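Local coordinates for protein putative hydrolase (Chloroflexus aurantiacus J-10-fl, PDB 3CMN) that is a putative hydrolase, probably a zincin-like metallopeptidase, whose specific substrate and reaction are not established, at residues L54-L63 against H270-L279. Residues are numbered along the deposited sequence; the frame is centred on the assembly and turned at random.
Sequences LSEPLIADYL and HVMNAVGRRL
Tyr62 sits as a knob among His270, Val271, Ala274 and Val275 of the facing helix. Its CG lies anti to the backbone N (chi1 -180°), which carries the ring across to the facing helix, between Val271 and Ala274. The ring and Val271 run past each other in opposite directions, with CD2 of Tyr62 3.6 Å from CG1 of Val271, while CG2 of the same valine meets the ring edge in plane. Ala274 approaches obliquely at the phenol end, its CB 3.7 Å from Tyr62 CZ. There the hydroxyl reaches the imidazole edge, with Tyr62 OH 3.1 Å from His270 NE2, and the two side chains lie roughly perpendicular. CG2 of Val271 also touches CD2 of Leu63. One turn back, Leu58 lays its CB 3.7 Å from CG1 of Val275; the other methyl of Val275, CG2, turns to the CB of Tyr62. At the far end Leu279 meets Leu54 and Leu58 tip to tip, through its CD1 and the CD2 of each, and the 3.4 Å between Leu58 CD2 and Leu279 CD1 is a little closer than two methyls normally come. These residues join the C-terminal parts of helices 41-63 and 248-279, whose short segments run at 129° and come within 10.6 Å, axis to axis, in a predominantly helical protein assigned to the zincin-like metallopeptidases. Behind them passes helix 174-193, which carries an HExxH sequence (His184, Glu185, His188) consistent with that family, though no metal is bound to it here. Ser55 and Ile59 lean on this helix from one segment and Met272 on Trp180 from the other. Farther out, Asn325 holds His270 through a hydrogen bond to ND1, helping to set the rotation of the imidazole whose edge meets the Tyr62 hydroxyl.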
loop_
_atom_site.group_PDB
_atom_site.type_symbol
_atom_site.label_atom_id
_atom_site.label_comp_id
_atom_site.label_asym_id
_atom_site.label_seq_id
_atom_site.Cartn_x
_atom_site.Cartn_y
_atom_site.Cartn_z
ATOM N N LEU A 54 16.313 -12.051 2.257
ATOM C CA LEU A 54 16.801 -11.491 3.498
ATOM C C LEU A 54 15.634 -10.883 4.283
ATOM O O LEU A 54 15.441 -11.145 5.482
ATOM C CB LEU A 54 17.803 -10.385 3.183
ATOM C CG LEU A 54 18.330 -9.633 4.407
ATOM C CD1 LEU A 54 19.411 -10.483 5.028
ATOM C CD2 LEU A 54 18.885 -8.254 4.030
ATOM N N SER A 55 14.869 -10.049 3.580
ATOM C CA SER A 55 13.736 -9.336 4.144
ATOM C C SER A 55 12.689 -10.151 4.870
ATOM O O SER A 55 12.407 -9.873 6.030
ATOM C CB SER A 55 13.047 -8.513 3.054
ATOM O OG SER A 55 13.736 -7.300 2.842
ATOM N N GLU A 56 12.109 -11.136 4.187
ATOM C CA GLU A 56 11.056 -11.948 4.786
ATOM C C GLU A 56 11.402 -12.410 6.202
ATOM O O GLU A 56 10.619 -12.195 7.133
ATOM C CB GLU A 56 10.708 -13.148 3.895
ATOM C CG GLU A 56 9.303 -13.677 4.166
ATOM C CD GLU A 56 8.858 -14.784 3.216
ATOM O OE1 GLU A 56 9.141 -14.687 1.999
ATOM O OE2 GLU A 56 8.199 -15.740 3.693
ATOM N N PRO A 57 12.581 -13.039 6.389
ATOM C CA PRO A 57 13.007 -13.516 7.715
ATOM C C PRO A 57 13.093 -12.403 8.764
ATOM O O PRO A 57 12.566 -12.548 9.865
ATOM C CB PRO A 57 14.376 -14.133 7.440
ATOM C CG PRO A 57 14.252 -14.634 6.030
ATOM C CD PRO A 57 13.537 -13.476 5.349
ATOM N N LEU A 58 13.758 -11.301 8.426
ATOM C CA LEU A 58 13.903 -10.189 9.362
ATOM C C LEU A 58 12.557 -9.645 9.806
ATOM O O LEU A 58 12.390 -9.239 10.961
ATOM C CB LEU A 58 14.727 -9.052 8.739
ATOM C CG LEU A 58 16.235 -9.029 9.032
ATOM C CD1 LEU A 58 16.859 -10.403 8.781
ATOM C CD2 LEU A 58 16.900 -7.967 8.152
ATOM N N ILE A 59 11.597 -9.640 8.887
ATOM C CA ILE A 59 10.278 -9.128 9.210
ATOM C C ILE A 59 9.484 -10.159 10.008
ATOM O O ILE A 59 8.816 -9.813 10.982
ATOM C CB ILE A 59 9.538 -8.714 7.927
ATOM C CG1 ILE A 59 10.314 -7.572 7.265
ATOM C CG2 ILE A 59 8.124 -8.240 8.250
ATOM C CD1 ILE A 59 9.741 -7.111 5.943
ATOM N N ALA A 60 9.587 -11.420 9.599
ATOM C CA ALA A 60 8.907 -12.514 10.276
ATOM C C ALA A 60 9.308 -12.554 11.752
ATOM O O ALA A 60 8.460 -12.730 12.626
ATOM C CB ALA A 60 9.259 -13.844 9.606
ATOM N N ASP A 61 10.603 -12.378 12.013
ATOM C CA ASP A 61 11.144 -12.405 13.369
ATOM C C ASP A 61 10.707 -11.213 14.189
ATOM O O ASP A 61 10.317 -11.361 15.341
ATOM C CB ASP A 61 12.676 -12.446 13.336
ATOM C CG ASP A 61 13.292 -12.428 14.732
ATOM O OD1 ASP A 61 13.157 -13.432 15.463
ATOM O OD2 ASP A 61 13.907 -11.406 15.105
ATOM N N TYR A 62 10.777 -10.027 13.602
ATOM C CA TYR A 62 10.384 -8.832 14.327
ATOM C C TYR A 62 8.891 -8.819 14.666
ATOM O O TYR A 62 8.486 -8.269 15.691
ATOM C CB TYR A 62 10.734 -7.584 13.516
ATOM C CG TYR A 62 10.358 -6.293 14.212
ATOM C CD1 TYR A 62 10.961 -5.918 15.408
ATOM C CD2 TYR A 62 9.393 -5.450 13.677
ATOM C CE1 TYR A 62 10.613 -4.735 16.052
ATOM C CE2 TYR A 62 9.041 -4.265 14.314
ATOM C CZ TYR A 62 9.654 -3.912 15.500
ATOM O OH TYR A 62 9.307 -2.730 16.125
ATOM N N LEU A 63 8.079 -9.429 13.807
ATOM C CA LEU A 63 6.636 -9.463 14.015
ATOM C C LEU A 63 6.144 -10.768 14.635
ATOM O O LEU A 63 4.987 -10.877 15.029
ATOM C CB LEU A 63 5.907 -9.220 12.691
ATOM C CG LEU A 63 6.162 -7.889 11.994
ATOM C CD1 LEU A 63 5.405 -7.861 10.675
ATOM C CD2 LEU A 63 5.738 -6.740 12.899
ATOM N N HIS A 270 6.883 1.885 11.173
ATOM C CA HIS A 270 7.552 1.618 12.432
ATOM C C HIS A 270 8.514 0.450 12.271
ATOM O O HIS A 270 9.619 0.455 12.815
ATOM C CB HIS A 270 6.544 1.273 13.523
ATOM C CG HIS A 270 7.180 0.995 14.844
ATOM N ND1 HIS A 270 7.591 1.997 15.698
ATOM C CD2 HIS A 270 7.541 -0.172 15.429
ATOM C CE1 HIS A 270 8.178 1.460 16.751
ATOM N NE2 HIS A 270 8.162 0.145 16.612
ATOM N N VAL A 271 8.075 -0.565 11.538
ATOM C CA VAL A 271 8.899 -1.734 11.294
ATOM C C VAL A 271 10.092 -1.305 10.433
ATOM O O VAL A 271 11.178 -1.865 10.540
ATOM C CB VAL A 271 8.085 -2.837 10.572
ATOM C CG1 VAL A 271 8.927 -4.085 10.403
ATOM C CG2 VAL A 271 6.823 -3.160 11.369
ATOM N N MET A 272 9.882 -0.301 9.584
ATOM C CA MET A 272 10.948 0.209 8.729
ATOM C C MET A 272 12.088 0.763 9.587
ATOM O O MET A 272 13.256 0.433 9.377
ATOM C CB MET A 272 10.406 1.309 7.804
ATOM C CG MET A 272 9.671 0.779 6.576
ATOM S SD MET A 272 10.653 -0.468 5.710
ATOM C CE MET A 272 12.112 0.538 5.216
ATOM N N ASN A 273 11.734 1.600 10.557
ATOM C CA ASN A 273 12.702 2.199 11.463
ATOM C C ASN A 273 13.490 1.166 12.264
ATOM O O ASN A 273 14.685 1.337 12.502
ATOM C CB ASN A 273 11.990 3.126 12.438
ATOM C CG ASN A 273 11.625 4.447 11.823
ATOM O OD1 ASN A 273 12.482 5.298 11.603
ATOM N ND2 ASN A 273 10.345 4.632 11.539
ATOM N N ALA A 274 12.816 0.099 12.677
ATOM C CA ALA A 274 13.445 -0.942 13.480
ATOM C C ALA A 274 14.235 -1.995 12.704
ATOM O O ALA A 274 15.187 -2.565 13.234
ATOM C CB ALA A 274 12.389 -1.624 14.344
ATOM N N VAL A 275 13.854 -2.274 11.464
ATOM C CA VAL A 275 14.570 -3.284 10.684
ATOM C C VAL A 275 15.444 -2.647 9.605
ATOM O O VAL A 275 16.543 -3.123 9.324
ATOM C CB VAL A 275 13.584 -4.278 9.998
ATOM C CG1 VAL A 275 14.356 -5.361 9.243
ATOM C CG2 VAL A 275 12.680 -4.911 11.036
ATOM N N GLY A 276 14.949 -1.564 9.010
ATOM C CA GLY A 276 15.688 -0.898 7.952
ATOM C C GLY A 276 16.881 -0.089 8.421
ATOM O O GLY A 276 17.895 -0.011 7.718
ATOM N N ARG A 277 16.770 0.518 9.599
ATOM C CA ARG A 277 17.859 1.319 10.135
ATOM C C ARG A 277 19.149 0.536 10.315
ATOM O O ARG A 277 20.219 0.998 9.929
ATOM C CB ARG A 277 17.440 1.941 11.458
ATOM C CG ARG A 277 17.107 3.400 11.317
ATOM C CD ARG A 277 16.482 3.959 12.564
ATOM N NE ARG A 277 16.441 5.407 12.465
ATOM C CZ ARG A 277 15.698 6.185 13.240
ATOM N NH1 ARG A 277 14.923 5.650 14.184
ATOM N NH2 ARG A 277 15.736 7.504 13.078
ATOM N N ARG A 278 19.047 -0.647 10.903
ATOM C CA ARG A 278 20.223 -1.471 11.112
ATOM C C ARG A 278 20.883 -1.900 9.804
ATOM O O ARG A 278 22.079 -2.206 9.783
ATOM C CB ARG A 278 19.864 -2.711 11.940
ATOM C CG ARG A 278 18.398 -3.144 11.892
ATOM C CD ARG A 278 18.199 -4.519 11.232
ATOM N NE ARG A 278 19.252 -5.494 11.533
ATOM C CZ ARG A 278 19.750 -5.732 12.745
ATOM N NH1 ARG A 278 19.302 -5.063 13.800
ATOM N NH2 ARG A 278 20.695 -6.649 12.906
ATOM N N LEU A 279 20.127 -1.905 8.708
ATOM C CA LEU A 279 20.701 -2.336 7.441
ATOM C C LEU A 279 20.907 -1.288 6.359
ATOM O O LEU A 279 21.499 -1.592 5.329
ATOM C CB LEU A 279 19.885 -3.494 6.862
ATOM C CG LEU A 279 19.922 -4.812 7.636
ATOM C CD1 LEU A 279 19.285 -5.908 6.798
ATOM C CD2 LEU A 279 21.356 -5.179 7.955
#